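Side-chain contacts in putative amino acid binding protein (Streptococcus mutans, PDB 4C0R), which probably binds glutathione as the extracellular solute-binding component of a bacterial ABC import system, and is seen here holding oxidized glutathione disulfide: residues Asn14-Glu19 with Pro85-Pro90; Val94-Ser99 with Arg150-Gly155; Lys222-Tyr227 with Ser231-Lys236. All coordinates share one frame; numbering follows the deposited sequence.

Contact 1. Residues Asn14-Glu19 with Pro85-Pro90; sequences NPFSYE and PTASNP
F16 and N89 reach for each other from opposite directions, and a flat aromatic ring meets a flat amide. The two planes are only 17° apart, yet the amide nitrogen stands obliquely to the ring. F16 CE1 lies 3.3 Å from N89 ND2, and F16 CZ is 3.6 Å from the same ND2, so the nitrogen sits by the CE1-CZ side of the ring. N89 extends with CG anti to its own backbone N (chi1 -165°), which carries the amide across to F16. The amide is held at both ends by other residues: OD1 accepts a hydrogen bond from I165 N, and ND2 makes a weak one to N69 OD1, an arrangement that fixes its rotation beside the ring. A87 meets F16 differently. Its methyl group comes in at the ring edge, close to the ring plane, with CB 4.2 Å from F16 CE2. The contact is buried; F16 and A87 meet as apolar groups, and no hydrogen bond joins the two segments. F16 thus joins the loop before strand 17-20 to the long strand 81-96, which passes between the lobes, probably as part of the hinge of this two-lobed binding-protein fold, about 6 Å from the bound glutathione disulfide. F16 and S17 together face T13 in a classic beta bulge. Beyond these residues, P15 leans on helix 164-173, F16 also touches D28 of helix 27-36, and A87 packs on V192 of strand 191-196.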
ATOM      1  N   ASN A  14      -2.913  -8.099   0.633  1.00  8.54           N
ATOM      2  CA  ASN A  14      -2.099  -8.936   1.504  1.00  7.73           C
ATOM      3  C   ASN A  14      -0.638  -8.591   1.265  1.00  7.39           C
ATOM      4  O   ASN A  14      -0.240  -8.493   0.125  1.00  8.78           O
ATOM      5  CB  ASN A  14      -2.420 -10.384   1.122  1.00 10.33           C
ATOM      6  CG  ASN A  14      -1.648 -11.435   1.836  1.00 12.40           C
ATOM      7  OD1 ASN A  14      -0.941 -11.248   2.810  1.00 10.64           O
ATOM      8  ND2 ASN A  14      -1.764 -12.645   1.277  1.00 17.68           N
ATOM      9  N   PRO A  15       0.175  -8.394   2.322  1.00  7.16           N
ATOM     10  CA  PRO A  15      -0.067  -8.600   3.750  1.00  7.72           C
ATOM     11  C   PRO A  15      -0.281  -7.339   4.565  1.00  7.17           C
ATOM     12  O   PRO A  15      -0.213  -7.373   5.769  1.00  8.90           O
ATOM     13  CB  PRO A  15       1.212  -9.246   4.199  1.00 10.24           C
ATOM     14  CG  PRO A  15       2.248  -8.520   3.387  1.00  8.44           C
ATOM     15  CD  PRO A  15       1.629  -8.287   2.041  1.00  9.32           C
ATOM     16  N   PHE A  16      -0.597  -6.222   3.910  1.00  6.39           N
ATOM     17  CA  PHE A  16      -0.830  -4.974   4.621  1.00  6.44           C
ATOM     18  C   PHE A  16      -2.209  -4.900   5.227  1.00  6.56           C
ATOM     19  O   PHE A  16      -2.396  -4.437   6.338  1.00  7.37           O
ATOM     20  CB  PHE A  16      -0.543  -3.725   3.726  1.00  6.00           C
ATOM     21  CG  PHE A  16       0.934  -3.408   3.657  1.00  6.49           C
ATOM     22  CD1 PHE A  16       1.770  -4.108   2.765  1.00  7.44           C
ATOM     23  CD2 PHE A  16       1.510  -2.490   4.505  1.00  6.37           C
ATOM     24  CE1 PHE A  16       3.083  -3.869   2.770  1.00  8.53           C
ATOM     25  CE2 PHE A  16       2.839  -2.271   4.497  1.00  8.47           C
ATOM     26  CZ  PHE A  16       3.622  -2.950   3.651  1.00  7.91           C
ATOM     27  N   SER A  17      -3.169  -5.380   4.461  1.00  6.78           N
ATOM     28  CA  SER A  17      -4.566  -5.267   4.849  1.00  6.54           C
ATOM     29  C   SER A  17      -5.360  -6.353   4.126  1.00  6.84           C
ATOM     30  O   SER A  17      -5.445  -6.352   2.899  1.00  8.64           O
ATOM     31  CB  SER A  17      -5.143  -3.890   4.597  1.00  7.48           C
ATOM     32  OG  SER A  17      -6.538  -3.880   4.980  1.00  9.00           O
ATOM     33  N   TYR A  18      -5.885  -7.299   4.883  1.00  7.33           N
ATOM     34  CA  TYR A  18      -6.568  -8.484   4.290  1.00  9.17           C
ATOM     35  C   TYR A  18      -7.408  -9.174   5.366  1.00  9.05           C
ATOM     36  O   TYR A  18      -7.280  -8.912   6.530  1.00  9.67           O
ATOM     37  CB  TYR A  18      -5.576  -9.492   3.676  1.00  9.52           C
ATOM     38  CG  TYR A  18      -4.627 -10.188   4.624  1.00  8.87           C
ATOM     39  CD1 TYR A  18      -3.441  -9.564   5.052  1.00  6.32           C
ATOM     40  CD2 TYR A  18      -4.885 -11.455   5.086  1.00 15.50           C
ATOM     41  CE1 TYR A  18      -2.605 -10.166   5.927  1.00  9.70           C
ATOM     42  CE2 TYR A  18      -3.997 -12.085   5.968  1.00 16.07           C
ATOM     43  CZ  TYR A  18      -2.866 -11.427   6.368  1.00 16.73           C
ATOM     44  OH  TYR A  18      -1.957 -12.023   7.227  1.00 15.08           O
ATOM     45  N   GLU A  19      -8.289 -10.082   4.946  1.00 11.76           N
ATOM     46  CA  GLU A  19      -9.022 -10.866   5.913  1.00 10.27           C
ATOM     47  C   GLU A  19      -8.492 -12.275   6.049  1.00 12.48           C
ATOM     48  O   GLU A  19      -8.094 -12.910   5.083  1.00 13.96           O
ATOM     49  CB  GLU A  19     -10.507 -10.914   5.550  1.00 13.10           C
ATOM     50  CG  GLU A  19     -11.205  -9.614   5.757  1.00 11.95           C
ATOM     51  CD  GLU A  19     -12.710  -9.704   5.469  1.00 16.10           C
ATOM     52  OE1 GLU A  19     -13.133 -10.756   4.963  1.00 15.48           O
ATOM     53  OE2 GLU A  19     -13.391  -8.706   5.712  1.00 14.51           O
ATOM     54  N   PRO A  85       6.400   7.437   8.777  1.00  8.19           N
ATOM     55  CA  PRO A  85       6.295   6.245   7.948  1.00  7.82           C
ATOM     56  C   PRO A  85       6.296   4.988   8.809  1.00  8.30           C
ATOM     57  O   PRO A  85       6.895   4.968   9.900  1.00  8.71           O
ATOM     58  CB  PRO A  85       7.565   6.304   7.066  1.00  7.22           C
ATOM     59  CG  PRO A  85       8.490   7.112   7.850  1.00  8.73           C
ATOM     60  CD  PRO A  85       7.688   8.136   8.613  1.00  8.01           C
ATOM     61  N   THR A  86       5.627   3.959   8.305  1.00  7.29           N
ATOM     62  CA  THR A  86       5.568   2.684   9.022  1.00  6.85           C
ATOM     63  C   THR A  86       6.309   1.527   8.345  1.00  7.90           C
ATOM     64  O   THR A  86       6.627   0.517   8.983  1.00  7.51           O
ATOM     65  CB  THR A  86       4.121   2.275   9.236  1.00  5.88           C
ATOM     66  OG1 THR A  86       3.551   2.006   7.965  1.00  9.44           O
ATOM     67  CG2 THR A  86       3.347   3.339   9.998  1.00  9.24           C
ATOM     68  N   ALA A  87       6.652   1.644   7.079  1.00  8.52           N
ATOM     69  CA  ALA A  87       7.355   0.589   6.373  1.00  8.86           C
ATOM     70  C   ALA A  87       7.937   1.171   5.110  1.00  9.43           C
ATOM     71  O   ALA A  87       7.508   2.231   4.651  1.00  7.00           O
ATOM     72  CB  ALA A  87       6.396  -0.554   6.004  1.00  8.21           C
ATOM     73  N   SER A  88       8.927   0.481   4.566  1.00  8.85           N
ATOM     74  CA  SER A  88       9.560   0.778   3.306  1.00  8.15           C
ATOM     75  C   SER A  88       9.304  -0.361   2.341  1.00  9.58           C
ATOM     76  O   SER A  88       9.607  -1.528   2.642  1.00 10.39           O
ATOM     77  CB  SER A  88      11.059   1.049   3.519  1.00 12.13           C
ATOM     78  OG  SER A  88      11.624   1.530   2.301  1.00 14.88           O
ATOM     79  N   ASN A  89       8.775  -0.062   1.163  1.00  7.89           N
ATOM     80  CA  ASN A  89       8.222  -1.068   0.290  1.00  7.02           C
ATOM     81  C   ASN A  89       8.431  -0.698  -1.166  1.00  7.99           C
ATOM     82  O   ASN A  89       7.591  -0.039  -1.806  1.00  8.22           O
ATOM     83  CB  ASN A  89       6.751  -1.174   0.593  1.00  7.62           C
ATOM     84  CG  ASN A  89       6.092  -2.400   0.045  1.00  8.81           C
ATOM     85  OD1 ASN A  89       6.734  -3.244  -0.567  1.00  8.58           O
ATOM     86  ND2 ASN A  89       4.794  -2.528   0.300  1.00  7.87           N
ATOM     87  N   PRO A  90       9.591  -1.097  -1.745  1.00  9.46           N
ATOM     88  CA  PRO A  90       9.891  -0.611  -3.070  1.00  9.60           C
ATOM     89  C   PRO A  90       9.118  -1.309  -4.164  1.00  9.69           C
ATOM     90  O   PRO A  90       8.535  -2.361  -3.962  1.00  8.48           O
ATOM     91  CB  PRO A  90      11.397  -0.896  -3.206  1.00 11.12           C
ATOM     92  CG  PRO A  90      11.616  -2.074  -2.430  1.00 11.29           C
ATOM     93  CD  PRO A  90      10.658  -1.954  -1.213  1.00 12.61           C
TER

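Contact 2. Residues Val94-Ser99 with Arg150-Gly155; sequences VVPKDS and RNVSDG
With CG1 anti to its backbone N (chi1 173°), V152 sends that methyl from the last turn of helix 145-153 onto the end of strand 81-96. CG1 reaches P96 CD at 3.9 Å, and the two side chains cross at about a right angle, so a methyl rests on one corner of the proline ring. The same CG1 lies 4.0 Å from V94 O and 4.2 Å from V95 CA, which places it against the strand backbone as much as against side chains. V95 points away from V152, and its side chain packs on I101, F159 and strand 179-183, while V94 packs on A167 and I171 of helix 164-173. The strand runs into a type II beta turn from P96 to S99, closed by S99 N to P96 O at 3.1 Å, and the helix ends in a Schellman motif in which G155, at positive phi, donates to V152 O. V152 also touches L179, so it fits between the helix and the sheet of this lobe. No hydrogen bond or charge pair links the two segments, so the contact fixes the helix end against the strand by shape and burial, without directional bonding.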
ATOM      1  N   VAL A  94       6.245  -7.205 -12.115  1.00  9.44           N
ATOM      2  CA  VAL A  94       5.874  -8.593 -12.108  1.00 10.89           C
ATOM      3  C   VAL A  94       5.618  -9.019 -13.560  1.00  9.47           C
ATOM      4  O   VAL A  94       4.793  -8.433 -14.240  1.00 11.25           O
ATOM      5  CB  VAL A  94       4.572  -8.826 -11.330  1.00 10.59           C
ATOM      6  CG1 VAL A  94       4.206 -10.298 -11.320  1.00 14.55           C
ATOM      7  CG2 VAL A  94       4.716  -8.268  -9.899  1.00 12.84           C
ATOM      8  N   VAL A  95       6.350 -10.026 -14.000  1.00 10.97           N
ATOM      9  CA  VAL A  95       6.286 -10.530 -15.364  1.00 11.41           C
ATOM     10  C   VAL A  95       6.481 -12.029 -15.335  1.00 11.15           C
ATOM     11  O   VAL A  95       7.000 -12.586 -14.367  1.00 10.60           O
ATOM     12  CB  VAL A  95       7.424  -9.942 -16.270  1.00 10.31           C
ATOM     13  CG1 VAL A  95       7.271  -8.405 -16.451  1.00 12.87           C
ATOM     14  CG2 VAL A  95       8.784 -10.316 -15.713  1.00 12.90           C
ATOM     15  N   PRO A  96       6.048 -12.701 -16.410  1.00  9.86           N
ATOM     16  CA  PRO A  96       6.355 -14.122 -16.535  1.00 11.13           C
ATOM     17  C   PRO A  96       7.850 -14.332 -16.542  1.00 11.53           C
ATOM     18  O   PRO A  96       8.621 -13.512 -16.993  1.00 12.28           O
ATOM     19  CB  PRO A  96       5.750 -14.463 -17.908  1.00 14.91           C
ATOM     20  CG  PRO A  96       4.704 -13.454 -18.124  1.00 17.75           C
ATOM     21  CD  PRO A  96       5.285 -12.185 -17.549  1.00 12.93           C
ATOM     22  N   LYS A  97       8.294 -15.466 -16.002  1.00 13.11           N
ATOM     23  CA  LYS A  97       9.693 -15.764 -16.025  1.00 12.89           C
ATOM     24  C   LYS A  97      10.128 -15.766 -17.504  1.00 12.57           C
ATOM     25  O   LYS A  97       9.378 -16.154 -18.408  1.00 17.03           O
ATOM     26  CB  LYS A  97       9.913 -17.134 -15.388  1.00 15.26           C
ATOM     27  CG  LYS A  97       9.682 -17.156 -13.891  1.00 16.67           C
ATOM     28  CD  LYS A  97       9.875 -18.575 -13.364  1.00 17.25           C
ATOM     29  CE  LYS A  97       9.798 -18.582 -11.855  1.00 21.14           C
ATOM     30  NZ  LYS A  97       9.771 -19.990 -11.395  1.00 26.17           N
ATOM     31  N   ASP A  98      11.318 -15.304 -17.718  1.00 15.30           N
ATOM     32  CA  ASP A  98      11.884 -15.234 -19.059  1.00 15.30           C
ATOM     33  C   ASP A  98      11.185 -14.332 -20.029  1.00 15.30           C
ATOM     34  O   ASP A  98      11.418 -14.431 -21.238  1.00 15.30           O
ATOM     35  CB  ASP A  98      12.056 -16.632 -19.704  1.00 15.30           C
ATOM     36  N   SER A  99      10.300 -13.470 -19.543  1.00 20.11           N
ATOM     37  CA  SER A  99       9.688 -12.503 -20.450  1.00 18.49           C
ATOM     38  C   SER A  99      10.770 -11.691 -21.160  1.00 15.13           C
ATOM     39  O   SER A  99      11.900 -11.521 -20.608  1.00 17.41           O
ATOM     40  CB  SER A  99       8.832 -11.554 -19.609  1.00 15.93           C
ATOM     41  OG  SER A  99       8.307 -10.512 -20.396  1.00 16.43           O
ATOM     42  N   ARG A 150      -2.590 -12.797 -10.950  0.57 15.09           N
ATOM     43  CA  ARG A 150      -2.981 -14.036 -11.617  0.57 15.09           C
ATOM     44  C   ARG A 150      -3.231 -13.835 -13.122  0.57 15.09           C
ATOM     45  O   ARG A 150      -2.896 -14.692 -13.919  0.57 15.09           O
ATOM     46  CB  ARG A 150      -4.215 -14.617 -10.945  0.57 15.09           C
ATOM     47  CG  ARG A 150      -4.553 -16.013 -11.373  0.57 15.09           C
ATOM     48  CD  ARG A 150      -5.736 -16.523 -10.575  0.57 15.09           C
ATOM     49  NE  ARG A 150      -5.396 -16.679  -9.174  0.57 15.09           N
ATOM     50  CZ  ARG A 150      -4.873 -17.797  -8.697  0.57 15.09           C
ATOM     51  NH1 ARG A 150      -4.644 -18.827  -9.503  0.57 15.09           N
ATOM     52  NH2 ARG A 150      -4.588 -17.881  -7.417  0.57 15.09           N
ATOM     53  N   ASN A 151      -3.823 -12.715 -13.525  1.00 13.27           N
ATOM     54  CA  ASN A 151      -4.058 -12.429 -14.953  1.00 13.30           C
ATOM     55  C   ASN A 151      -2.741 -12.338 -15.740  1.00 16.32           C
ATOM     56  O   ASN A 151      -2.680 -12.680 -16.925  1.00 16.55           O
ATOM     57  CB  ASN A 151      -4.771 -11.112 -15.157  1.00 13.34           C
ATOM     58  CG  ASN A 151      -6.272 -11.222 -14.971  1.00 15.52           C
ATOM     59  OD1 ASN A 151      -6.844 -12.323 -14.950  1.00 18.72           O
ATOM     60  ND2 ASN A 151      -6.919 -10.080 -14.841  1.00 12.57           N
ATOM     61  N   VAL A 152      -1.687 -11.866 -15.094  1.00 11.66           N
ATOM     62  CA  VAL A 152      -0.381 -11.846 -15.778  1.00 12.55           C
ATOM     63  C   VAL A 152       0.105 -13.306 -15.921  1.00 14.99           C
ATOM     64  O   VAL A 152       0.565 -13.710 -17.010  1.00 17.61           O
ATOM     65  CB  VAL A 152       0.661 -10.969 -14.996  1.00 11.43           C
ATOM     66  CG1 VAL A 152       2.086 -11.071 -15.613  1.00 14.77           C
ATOM     67  CG2 VAL A 152       0.233  -9.528 -14.982  1.00 10.54           C
ATOM     68  N   SER A 153      -0.008 -14.092 -14.864  1.00 14.18           N
ATOM     69  CA  SER A 153       0.380 -15.505 -14.895  1.00 15.49           C
ATOM     70  C   SER A 153      -0.355 -16.201 -16.044  1.00 21.19           C
ATOM     71  O   SER A 153       0.222 -17.023 -16.763  1.00 24.23           O
ATOM     72  CB  SER A 153       0.043 -16.163 -13.560  1.00 17.27           C
ATOM     73  OG  SER A 153       0.505 -17.486 -13.485  1.00 21.13           O
ATOM     74  N   ASP A 154      -1.623 -15.866 -16.239  1.00 17.24           N
ATOM     75  CA  ASP A 154      -2.457 -16.534 -17.258  1.00 18.53           C
ATOM     76  C   ASP A 154      -2.282 -15.977 -18.650  1.00 23.22           C
ATOM     77  O   ASP A 154      -2.924 -16.448 -19.595  1.00 26.66           O
ATOM     78  CB  ASP A 154      -3.943 -16.403 -16.885  1.00 18.43           C
ATOM     79  CG  ASP A 154      -4.313 -17.209 -15.681  1.00 22.58           C
ATOM     80  OD1 ASP A 154      -3.609 -18.181 -15.347  1.00 29.77           O
ATOM     81  OD2 ASP A 154      -5.328 -16.868 -15.032  1.00 25.72           O
ATOM     82  N   GLY A 155      -1.480 -14.921 -18.788  1.00 18.63           N
ATOM     83  CA  GLY A 155      -1.273 -14.281 -20.062  1.00 19.85           C
ATOM     84  C   GLY A 155      -2.289 -13.290 -20.553  1.00 22.79           C
ATOM     85  O   GLY A 155      -2.252 -12.871 -21.695  1.00 21.57           O
TER

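Contact 3. Residues Lys222-Tyr227 with Ser231-Lys236; sequences KLSKKY and SYLPDK
S224 OG accepts a hydrogen bond from Y232 N, tying helix 219-228 to the C-terminal tail that folds back along it. The pair forms a side-chain-to-backbone hydrogen bond at the edge of one lobe of this two-lobed, periplasmic-binding-protein fold. The bond is 3.0 Å from Y232 N to S224 OG and fairly straight, with an angle of 159° at the hydrogen. The hydroxyl comes to this position because OG is anti to the backbone N of S224 (chi1 177°), leaning off the helix toward the returning chain. Around it the tail packs closely: S231 CA is 3.7 Å from OG, and Y232 CB is 3.9 Å away, with the tyrosine ring standing obliquely to the oxygen. The carbon side of the serine is used as well, for L233 brings its CD2 methyl to 3.9 Å from S224 CB.

The second shell holds these groups in place. S224 OG also bonds to G230 O, its strongest polar partner; as that carbonyl can only accept, the buried hydroxyl gives its proton there while accepting from Y232 N, and so holds the backbone both before and after S231. S231 OG pairs with E221 OE2, one helical turn before K225, and L233 is wedged against L220 and E221 of the same helix, Y215 of helix 201-216 and Y27 of helix 27-36. Farther along, P234 O receives Y215 OH, D235 OD2 forms a salt bridge with K189 NZ, and D235 N is hydrogen-bonded to Y191 OH. At the solvent-facing margin, the aliphatic part of K225 runs past S231, with K225 CE 4.3 Å from S231 CB.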
ATOM      1  N   LYS A 222       9.015  -6.296  15.331  1.00 10.61           N
ATOM      2  CA  LYS A 222       8.326  -7.548  15.554  1.00 10.06           C
ATOM      3  C   LYS A 222       7.101  -7.705  14.659  1.00 10.57           C
ATOM      4  O   LYS A 222       6.851  -8.731  14.097  1.00 10.59           O
ATOM      5  CB  LYS A 222       7.880  -7.615  17.029  1.00 19.91           C
ATOM      6  CG  LYS A 222       7.128  -8.858  17.440  1.00 19.91           C
ATOM      7  CD  LYS A 222       6.823  -8.832  18.970  1.00 19.91           C
ATOM      8  N   LEU A 223       6.341  -6.614  14.510  1.00 10.63           N
ATOM      9  CA  LEU A 223       5.166  -6.626  13.676  1.00  9.67           C
ATOM     10  C   LEU A 223       5.506  -6.732  12.181  1.00  8.08           C
ATOM     11  O   LEU A 223       4.840  -7.424  11.449  1.00  9.02           O
ATOM     12  CB  LEU A 223       4.339  -5.352  13.922  1.00 10.25           C
ATOM     13  CG  LEU A 223       3.665  -5.268  15.291  1.00 12.90           C
ATOM     14  CD1 LEU A 223       3.018  -3.882  15.524  1.00 12.67           C
ATOM     15  CD2 LEU A 223       2.629  -6.366  15.455  1.00 14.73           C
ATOM     16  N   SER A 224       6.573  -6.040  11.763  1.00  8.34           N
ATOM     17  CA  SER A 224       7.030  -6.120  10.376  1.00  8.37           C
ATOM     18  C   SER A 224       7.386  -7.576  10.100  1.00  8.52           C
ATOM     19  O   SER A 224       6.942  -8.157   9.104  1.00  9.40           O
ATOM     20  CB  SER A 224       8.225  -5.176  10.198  1.00  9.94           C
ATOM     21  OG  SER A 224       8.749  -5.266   8.874  1.00  9.13           O
ATOM     22  N   LYS A 225       8.173  -8.180  11.006  1.00  9.66           N
ATOM     23  CA  LYS A 225       8.576  -9.568  10.720  1.00 11.09           C
ATOM     24  C   LYS A 225       7.343 -10.501  10.648  1.00 10.55           C
ATOM     25  O   LYS A 225       7.229 -11.329   9.762  1.00 11.35           O
ATOM     26  CB  LYS A 225       9.554 -10.016  11.801  1.00 10.36           C
ATOM     27  CG  LYS A 225      10.909  -9.407  11.594  1.00 10.97           C
ATOM     28  CD  LYS A 225      11.885  -9.855  12.777  1.00 17.78           C
ATOM     29  CE  LYS A 225      13.296  -9.540  12.394  1.00 23.66           C
ATOM     30  NZ  LYS A 225      14.257 -10.476  13.040  1.00 35.41           N
ATOM     31  N   LYS A 226       6.435 -10.345  11.586  1.00 10.35           N
ATOM     32  CA  LYS A 226       5.291 -11.238  11.743  1.00 13.20           C
ATOM     33  C   LYS A 226       4.316 -11.149  10.594  1.00 14.41           C
ATOM     34  O   LYS A 226       3.866 -12.162  10.054  1.00 15.39           O
ATOM     35  CB  LYS A 226       4.542 -10.937  13.026  1.00 14.99           C
ATOM     36  CG  LYS A 226       3.343 -11.857  13.305  1.00 16.68           C
ATOM     37  CD  LYS A 226       2.804 -11.614  14.710  1.00 21.77           C
ATOM     38  CE  LYS A 226       1.716 -12.633  15.104  1.00 31.26           C
ATOM     39  NZ  LYS A 226       1.326 -13.521  13.983  1.00 35.71           N
ATOM     40  N   TYR A 227       3.980  -9.908  10.226  1.00 11.69           N
ATOM     41  CA  TYR A 227       2.993  -9.676   9.188  1.00 13.03           C
ATOM     42  C   TYR A 227       3.558  -9.446   7.786  1.00 14.74           C
ATOM     43  O   TYR A 227       2.959  -9.925   6.800  1.00 17.55           O
ATOM     44  CB  TYR A 227       1.970  -8.583   9.631  1.00 14.48           C
ATOM     45  CG  TYR A 227       1.214  -9.003  10.891  1.00 13.73           C
ATOM     46  CD1 TYR A 227       0.150  -9.949  10.835  1.00 17.88           C
ATOM     47  CD2 TYR A 227       1.544  -8.514  12.099  1.00 15.46           C
ATOM     48  CE1 TYR A 227      -0.504 -10.356  11.984  1.00 18.08           C
ATOM     49  CE2 TYR A 227       0.908  -8.907  13.249  1.00 17.79           C
ATOM     50  CZ  TYR A 227      -0.108  -9.841  13.202  1.00 19.20           C
ATOM     51  OH  TYR A 227      -0.700 -10.193  14.419  1.00 24.54           O
ATOM     52  N   SER A 231      12.129  -7.563   7.932  1.00 13.33           N
ATOM     53  CA  SER A 231      12.323  -6.314   8.609  1.00 13.13           C
ATOM     54  C   SER A 231      12.381  -5.205   7.565  1.00 12.16           C
ATOM     55  O   SER A 231      13.381  -5.035   6.856  1.00 14.78           O
ATOM     56  CB  SER A 231      13.618  -6.381   9.428  1.00 20.10           C
ATOM     57  OG  SER A 231      13.696  -5.282  10.318  1.00 25.72           O
ATOM     58  N   TYR A 232      11.266  -4.464   7.447  1.00 10.79           N
ATOM     59  CA  TYR A 232      11.103  -3.474   6.404  1.00  9.38           C
ATOM     60  C   TYR A 232      10.744  -2.115   6.990  1.00 11.01           C
ATOM     61  O   TYR A 232       9.936  -1.392   6.425  1.00 13.00           O
ATOM     62  CB  TYR A 232      10.025  -3.919   5.415  1.00 10.84           C
ATOM     63  CG  TYR A 232      10.240  -5.321   4.850  1.00 13.10           C
ATOM     64  CD1 TYR A 232      11.429  -5.669   4.244  1.00 20.71           C
ATOM     65  CD2 TYR A 232       9.276  -6.281   4.981  1.00 12.84           C
ATOM     66  CE1 TYR A 232      11.599  -6.981   3.718  1.00 22.55           C
ATOM     67  CE2 TYR A 232       9.436  -7.554   4.465  1.00 14.77           C
ATOM     68  CZ  TYR A 232      10.593  -7.887   3.849  1.00 21.46           C
ATOM     69  OH  TYR A 232      10.698  -9.206   3.372  1.00 24.49           O
ATOM     70  N   LEU A 233      11.353  -1.734   8.079  1.00 10.35           N
ATOM     71  CA  LEU A 233      11.041  -0.446   8.688  1.00 10.56           C
ATOM     72  C   LEU A 233      11.711   0.703   7.964  1.00 10.78           C
ATOM     73  O   LEU A 233      12.761   0.558   7.296  1.00 10.58           O
ATOM     74  CB  LEU A 233      11.445  -0.404  10.150  1.00 11.89           C
ATOM     75  CG  LEU A 233      10.774  -1.474  11.043  1.00 13.72           C
ATOM     76  CD1 LEU A 233      11.191  -1.211  12.477  1.00 15.14           C
ATOM     77  CD2 LEU A 233       9.281  -1.466  10.923  1.00 12.74           C
ATOM     78  N   PRO A 234      11.139   1.874   8.122  1.00  9.05           N
ATOM     79  CA  PRO A 234      11.787   3.066   7.614  1.00  9.17           C
ATOM     80  C   PRO A 234      13.122   3.317   8.352  1.00 10.14           C
ATOM     81  O   PRO A 234      13.385   2.777   9.428  1.00 11.35           O
ATOM     82  CB  PRO A 234      10.790   4.190   7.947  1.00 10.00           C
ATOM     83  CG  PRO A 234       9.480   3.487   8.243  1.00  8.73           C
ATOM     84  CD  PRO A 234       9.915   2.183   8.888  1.00  8.70           C
ATOM     85  N   ASP A 235      13.941   4.181   7.776  1.00 12.77           N
ATOM     86  CA  ASP A 235      15.175   4.571   8.442  1.00 13.18           C
ATOM     87  C   ASP A 235      14.880   5.330   9.736  1.00 13.61           C
ATOM     88  O   ASP A 235      13.965   6.131   9.812  1.00 14.36           O
ATOM     89  CB  ASP A 235      15.999   5.477   7.506  1.00 13.74           C
ATOM     90  CG  ASP A 235      16.440   4.802   6.239  1.00 16.56           C
ATOM     91  OD1 ASP A 235      16.412   3.554   6.135  1.00 16.36           O
ATOM     92  OD2 ASP A 235      16.885   5.553   5.329  1.00 16.49           O
ATOM     93  N   LYS A 236      15.696   5.056  10.769  1.00 18.20           N
ATOM     94  CA  LYS A 236      15.593   5.688  12.059  1.00 17.72           C
ATOM     95  C   LYS A 236      15.437   7.213  11.992  1.00 20.10           C
ATOM     96  O   LYS A 236      14.563   7.796  12.636  1.00 19.96           O
ATOM     97  CB  LYS A 236      16.866   5.307  12.880  1.00 23.93           C
TER

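In the fold
Following the chain from the N terminus, contact 1 comes first, closing a long loop from 14-19 to 85-90 over 65 intervening residues of mixed helix and strand. Contact 2, its centre about 23 Å from that of contact 1, joins the end of the same strand, 81-96, to helix 145-153. Contact 3 closes a short reversal of three residues at the end of helix 219-228. All three lie in series, with none nested or crossing. Contacts 1 and 3 touch directly: S88 N lies 2.8 Å from Y232 O, a probable hydrogen bond, and P234 packs on P85 and A87. Contact 2 stands apart, in the other lobe, joined to contact 1 through strand 81-96.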